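Type III Pentaketide Synthase (Neurospora crassa, PDB 3EUO) is a type III polyketide synthase of the chalcone and stilbene synthase family that makes pentaketides, probably by acyl transfer. Local coordinates at residues A88-M93 against K125-S130; I103-S108 against R132-L137. All blocks are in the same frame, centred on the assembly; numbering follows the deposited sequence.

Contact 1 of 2, residues A88-M93 against K125-S130; sequences ASRKAM and KELGLS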
loop_
_atom_site.group_PDB
_atom_site.type_symbol
_atom_site.label_atom_id
_atom_site.label_comp_id
_atom_site.label_asym_id
_atom_site.label_seq_id
_atom_site.Cartn_x
_atom_site.Cartn_y
_atom_site.Cartn_z
ATOM N N ALA A 88 -20.054 3.786 -1.008
ATOM C CA ALA A 88 -19.635 4.235 0.324
ATOM C C ALA A 88 -18.949 5.602 0.244
ATOM O O ALA A 88 -19.238 6.501 1.031
ATOM C CB ALA A 88 -18.702 3.209 0.965
ATOM N N SER A 89 -18.051 5.746 -0.725
ATOM C CA SER A 89 -17.346 7.002 -0.955
ATOM C C SER A 89 -18.308 8.121 -1.336
ATOM O O SER A 89 -18.149 9.254 -0.873
ATOM C CB SER A 89 -16.281 6.827 -2.041
ATOM O OG SER A 89 -15.294 5.885 -1.635
ATOM N N ARG A 90 -19.289 7.799 -2.184
ATOM C CA ARG A 90 -20.303 8.773 -2.590
ATOM C C ARG A 90 -21.076 9.320 -1.392
ATOM O O ARG A 90 -21.330 10.521 -1.310
ATOM C CB ARG A 90 -21.290 8.164 -3.586
ATOM C CG ARG A 90 -20.764 8.042 -5.006
ATOM C CD ARG A 90 -21.900 7.696 -5.994
ATOM N NE ARG A 90 -21.390 7.299 -7.310
ATOM C CZ ARG A 90 -20.936 8.143 -8.239
ATOM N NH1 ARG A 90 -20.918 9.455 -8.017
ATOM N NH2 ARG A 90 -20.494 7.667 -9.399
ATOM N N LYS A 91 -21.460 8.432 -0.480
ATOM C CA LYS A 91 -22.270 8.824 0.674
ATOM C C LYS A 91 -21.471 9.646 1.675
ATOM O O LYS A 91 -21.990 10.595 2.264
ATOM C CB LYS A 91 -22.898 7.598 1.339
ATOM C CG LYS A 91 -23.960 6.929 0.461
ATOM C CD LYS A 91 -24.763 5.868 1.202
ATOM C CE LYS A 91 -24.013 4.565 1.346
ATOM N NZ LYS A 91 -24.904 3.479 1.900
ATOM N N ALA A 92 -20.206 9.277 1.860
ATOM C CA ALA A 92 -19.304 10.043 2.715
ATOM C C ALA A 92 -19.127 11.454 2.160
ATOM O O ALA A 92 -19.241 12.426 2.898
ATOM C CB ALA A 92 -17.960 9.336 2.851
ATOM N N MET A 93 -18.875 11.556 0.855
ATOM C CA MET A 93 -18.725 12.859 0.188
ATOM C C MET A 93 -20.014 13.677 0.276
ATOM O O MET A 93 -19.972 14.883 0.514
ATOM C CB MET A 93 -18.282 12.689 -1.271
ATOM C CG MET A 93 -16.868 12.107 -1.443
ATOM S SD MET A 93 -16.470 11.703 -3.186
ATOM C CE MET A 93 -16.377 13.352 -3.877
ATOM N N LYS A 125 -11.790 7.022 -10.418
ATOM C CA LYS A 125 -12.264 7.278 -11.786
ATOM C C LYS A 125 -13.792 7.312 -11.852
ATOM O O LYS A 125 -14.376 8.206 -12.471
ATOM C CB LYS A 125 -11.721 6.213 -12.750
ATOM C CG LYS A 125 -12.133 6.391 -14.221
ATOM C CD LYS A 125 -11.810 5.134 -15.025
ATOM C CE LYS A 125 -12.171 5.260 -16.510
ATOM N NZ LYS A 125 -13.548 4.767 -16.826
ATOM N N GLU A 126 -14.433 6.331 -11.221
ATOM C CA GLU A 126 -15.894 6.277 -11.171
ATOM C C GLU A 126 -16.496 7.473 -10.434
ATOM O O GLU A 126 -17.586 7.940 -10.783
ATOM C CB GLU A 126 -16.363 4.979 -10.525
ATOM C CG GLU A 126 -16.279 3.763 -11.425
ATOM C CD GLU A 126 -17.240 2.665 -10.999
ATOM O OE1 GLU A 126 -18.382 2.990 -10.593
ATOM O OE2 GLU A 126 -16.856 1.476 -11.067
ATOM N N LEU A 127 -15.779 7.968 -9.426
ATOM C CA LEU A 127 -16.189 9.147 -8.669
ATOM C C LEU A 127 -15.904 10.464 -9.400
ATOM O O LEU A 127 -16.412 11.521 -9.006
ATOM C CB LEU A 127 -15.502 9.171 -7.294
ATOM C CG LEU A 127 -15.883 8.087 -6.278
ATOM C CD1 LEU A 127 -14.882 8.091 -5.126
ATOM C CD2 LEU A 127 -17.303 8.293 -5.748
ATOM N N GLY A 128 -15.084 10.406 -10.445
ATOM C CA GLY A 128 -14.727 11.599 -11.212
ATOM C C GLY A 128 -13.760 12.502 -10.470
ATOM O O GLY A 128 -13.784 13.724 -10.637
ATOM N N LEU A 129 -12.888 11.906 -9.656
ATOM C CA LEU A 129 -11.900 12.682 -8.901
ATOM C C LEU A 129 -10.803 13.252 -9.797
ATOM O O LEU A 129 -10.680 12.862 -10.959
ATOM C CB LEU A 129 -11.305 11.846 -7.761
ATOM C CG LEU A 129 -12.318 11.258 -6.774
ATOM C CD1 LEU A 129 -11.593 10.619 -5.611
ATOM C CD2 LEU A 129 -13.289 12.324 -6.278
ATOM N N SER A 130 -10.024 14.183 -9.251
ATOM C CA SER A 130 -8.997 14.916 -9.995
ATOM C C SER A 130 -7.951 14.004 -10.638
ATOM O O SER A 130 -7.542 13.009 -10.047
ATOM C CB SER A 130 -8.296 15.904 -9.058
ATOM O OG SER A 130 -7.278 16.626 -9.733
#
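Leu127, in the last turn of helix 119-127, reaches with its forked end onto helix 70-96, between Ser89 and Arg90. From CB its chain runs to CG, which, anti to the carbonyl carbon (chi1 -67°), carries the two methyls toward that helix. CD1 meets CB of Ser89 at 3.6 Å, while CD2 lies 3.5 Å from CG of Arg90 and 4.3 Å from SD of Met93. The small Ser89 suits this place because it lets the helices come near, and its hydroxyl is satisfied by the carbonyl of Ala85. The Arg90 chain runs extended from CG to NE, antiparallel to the leucine side chain, and the turn about CD-NE (chi4 -78°) lays one guanidinium face, off toward its rim, against CD2 of Leu127. NH2 of Arg90 ends 3.2 Å from O of Glu126. Both helices pack on the sheet of the N-terminal half of the thiolase-type fold, where Ser89 and Leu127 both touch Leu170. Shortening Leu127 to an alanine would remove both methyls and is likely to open a gap beside Ser89 and leave the Arg90 chain without its apolar neighbour. Gly128 then ends the helix in a Schellman motif, its positive phi (74°) being easy for a residue without a side chain. Past this turn Leu129 comes back, its CD2 meeting CE of Met93 at 4.0 Å, where the flexible thioether lies crosswise against the branched leucine.

Contact 2 of 2, residues I103-S108 against R132-L137; sequences ITHMVS and RLEKVL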
loop_
_atom_site.group_PDB
_atom_site.type_symbol
_atom_site.label_atom_id
_atom_site.label_comp_id
_atom_site.label_asym_id
_atom_site.label_seq_id
_atom_site.Cartn_x
_atom_site.Cartn_y
_atom_site.Cartn_z
ATOM N N ILE A 103 -11.669 16.954 -3.533
ATOM C CA ILE A 103 -10.912 15.893 -2.859
ATOM C C ILE A 103 -9.440 16.002 -3.260
ATOM O O ILE A 103 -9.106 15.961 -4.448
ATOM C CB ILE A 103 -11.487 14.479 -3.170
ATOM C CG1 ILE A 103 -12.974 14.392 -2.796
ATOM C CG2 ILE A 103 -10.676 13.385 -2.473
ATOM C CD1 ILE A 103 -13.286 14.641 -1.317
ATOM N N THR A 104 -8.575 16.135 -2.256
ATOM C CA THR A 104 -7.155 16.407 -2.474
ATOM C C THR A 104 -6.267 15.165 -2.379
ATOM O O THR A 104 -5.220 15.098 -3.025
ATOM C CB THR A 104 -6.621 17.449 -1.471
ATOM O OG1 THR A 104 -6.791 16.947 -0.137
ATOM C CG2 THR A 104 -7.354 18.784 -1.616
ATOM N N HIS A 105 -6.673 14.210 -1.543
ATOM C CA HIS A 105 -5.931 12.965 -1.357
ATOM C C HIS A 105 -6.945 11.837 -1.224
ATOM O O HIS A 105 -8.111 12.067 -0.879
ATOM C CB HIS A 105 -5.131 12.940 -0.043
ATOM C CG HIS A 105 -4.189 14.086 0.178
ATOM N ND1 HIS A 105 -4.614 15.385 0.370
ATOM C CD2 HIS A 105 -2.848 14.102 0.364
ATOM C CE1 HIS A 105 -3.569 16.158 0.608
ATOM N NE2 HIS A 105 -2.485 15.402 0.620
ATOM N N MET A 106 -6.479 10.613 -1.448
ATOM C CA MET A 106 -7.254 9.406 -1.196
ATOM C C MET A 106 -6.322 8.448 -0.458
ATOM O O MET A 106 -5.183 8.254 -0.879
ATOM C CB MET A 106 -7.729 8.804 -2.524
ATOM C CG MET A 106 -8.648 7.593 -2.425
ATOM S SD MET A 106 -9.227 7.131 -4.094
ATOM C CE MET A 106 -10.784 7.971 -4.201
ATOM N N VAL A 107 -6.771 7.902 0.670
ATOM C CA VAL A 107 -6.006 6.850 1.363
ATOM C C VAL A 107 -6.902 5.625 1.448
ATOM O O VAL A 107 -7.917 5.653 2.142
ATOM C CB VAL A 107 -5.536 7.256 2.785
ATOM C CG1 VAL A 107 -4.719 6.127 3.422
ATOM C CG2 VAL A 107 -4.700 8.530 2.743
ATOM N N SER A 108 -6.522 4.564 0.742
ATOM C CA SER A 108 -7.353 3.366 0.617
ATOM C C SER A 108 -6.647 2.160 1.189
ATOM O O SER A 108 -5.423 2.119 1.246
ATOM C CB SER A 108 -7.703 3.089 -0.852
ATOM O OG SER A 108 -8.328 4.218 -1.443
ATOM N N ARG A 132 -5.109 14.870 -10.760
ATOM C CA ARG A 132 -3.948 15.190 -9.914
ATOM C C ARG A 132 -4.109 14.746 -8.448
ATOM O O ARG A 132 -3.310 15.121 -7.579
ATOM C CB ARG A 132 -3.606 16.683 -9.996
ATOM C CG ARG A 132 -3.134 17.138 -11.387
ATOM C CD ARG A 132 -1.949 18.117 -11.302
ATOM N NE ARG A 132 -0.786 17.514 -10.627
ATOM C CZ ARG A 132 -0.436 17.745 -9.359
ATOM N NH1 ARG A 132 -1.125 18.594 -8.599
ATOM N NH2 ARG A 132 0.619 17.137 -8.847
ATOM N N LEU A 133 -5.133 13.932 -8.198
ATOM C CA LEU A 133 -5.389 13.355 -6.882
ATOM C C LEU A 133 -4.154 12.620 -6.377
ATOM O O LEU A 133 -3.523 11.862 -7.122
ATOM C CB LEU A 133 -6.555 12.370 -6.982
ATOM C CG LEU A 133 -7.000 11.616 -5.730
ATOM C CD1 LEU A 133 -7.623 12.595 -4.747
ATOM C CD2 LEU A 133 -8.019 10.572 -6.152
ATOM N N GLU A 134 -3.793 12.857 -5.120
ATOM C CA GLU A 134 -2.687 12.119 -4.519
ATOM C C GLU A 134 -3.243 10.879 -3.822
ATOM O O GLU A 134 -4.026 10.996 -2.864
ATOM C CB GLU A 134 -1.902 12.998 -3.539
ATOM C CG GLU A 134 -1.208 14.202 -4.177
ATOM C CD GLU A 134 -0.270 14.917 -3.228
ATOM O OE1 GLU A 134 0.741 14.309 -2.800
ATOM O OE2 GLU A 134 -0.545 16.092 -2.901
ATOM N N LYS A 135 -2.852 9.700 -4.307
ATOM C CA LYS A 135 -3.384 8.449 -3.770
ATOM C C LYS A 135 -2.338 7.670 -2.983
ATOM O O LYS A 135 -1.137 7.719 -3.283
ATOM C CB LYS A 135 -3.988 7.555 -4.865
ATOM C CG LYS A 135 -5.102 8.182 -5.695
ATOM C CD LYS A 135 -5.651 7.178 -6.693
ATOM C CE LYS A 135 -4.647 6.988 -7.857
ATOM N NZ LYS A 135 -5.100 5.903 -8.743
ATOM N N VAL A 136 -2.828 6.979 -1.959
ATOM C CA VAL A 136 -2.068 6.024 -1.170
ATOM C C VAL A 136 -2.939 4.779 -1.049
ATOM O O VAL A 136 -4.045 4.836 -0.479
ATOM C CB VAL A 136 -1.762 6.576 0.251
ATOM C CG1 VAL A 136 -1.283 5.465 1.190
ATOM C CG2 VAL A 136 -0.737 7.703 0.187
ATOM N N LEU A 137 -2.447 3.661 -1.596
ATOM C CA LEU A 137 -3.098 2.362 -1.409
ATOM C C LEU A 137 -2.262 1.535 -0.464
ATOM O O LEU A 137 -1.199 1.041 -0.839
ATOM C CB LEU A 137 -3.302 1.617 -2.741
ATOM C CG LEU A 137 -3.903 0.199 -2.662
ATOM C CD1 LEU A 137 -5.274 0.182 -1.980
ATOM C CD2 LEU A 137 -3.969 -0.450 -4.041
HETATM O O HOH W 1 -3.095 16.899 -3.240
HETATM O O HOH W 2 -6.107 5.476 -2.537
#
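Strands 105-109 and 134-138 run parallel in a beta-alpha-beta unit whose connection contains helix 119-127; 134-138 is the outermost strand of its sheet within the chain, and beyond it Leu137 makes backbone hydrogen bonds to the second subunit. His105 pairs with Glu134, in step through to Ser108 with Leu137. The ladder begins with a weak bond from N of Glu134 to O of Thr104 (3.4 Å) and then tightens. N of Met106 gives to O of Glu134 at 2.9 Å, and N of Val136 to O of Met106. N of Ser108 meets O of Val136 nearly straight, at 173°. CG of Leu133 stands trans to the backbone N (chi1 179°), which puts CD1 3.9 Å from CG2 of Ile103 and CD2 4.0 Å from CB of Met106. On the face that carries His105 and Glu134, the CG1 methyls of Val107 and Val136 meet, beta-branched residues suited to an extended chain. Glu134 lies alongside His105, carboxylate and ring planes 28° apart. A water donates to OE2 of Glu134 and to O of Thr104, whereas OE1 is held by Arg151 and Asn155 of the second subunit. ND1 of His105 and OG1 of Thr104 share a hydrogen bond (2.7 Å); OG1, in the imidazole plane and also bonded to N of Arg168, is likely to limit rotation of the ring. Parallel neighbours joined by a crossover helix are typical of the thiolase fold.

The two contacts share one beta-alpha-beta unit: contact 2 pairs its strands, while contact 1 sets the end of its helix, 119-127, against helix 70-96. Contact 2 is buried and rests on backbone hydrogen bonds, with Glu134 also reaching the second subunit. Contact 1 is only partly buried, and side-chain packing dominates it, apolar toward the sheet, with the charged Arg90 and Glu126 at its exposed border. Their centres lie about 11 Å apart, and an apolar seam joins them: CE of Met93 meets CG1 of Ile103 at 3.7 Å, and Leu129 packs against both Ile103 and Met106. Loop residues Ile103 and Leu129 thus bridge the helices to the strand through Met93 and Met106.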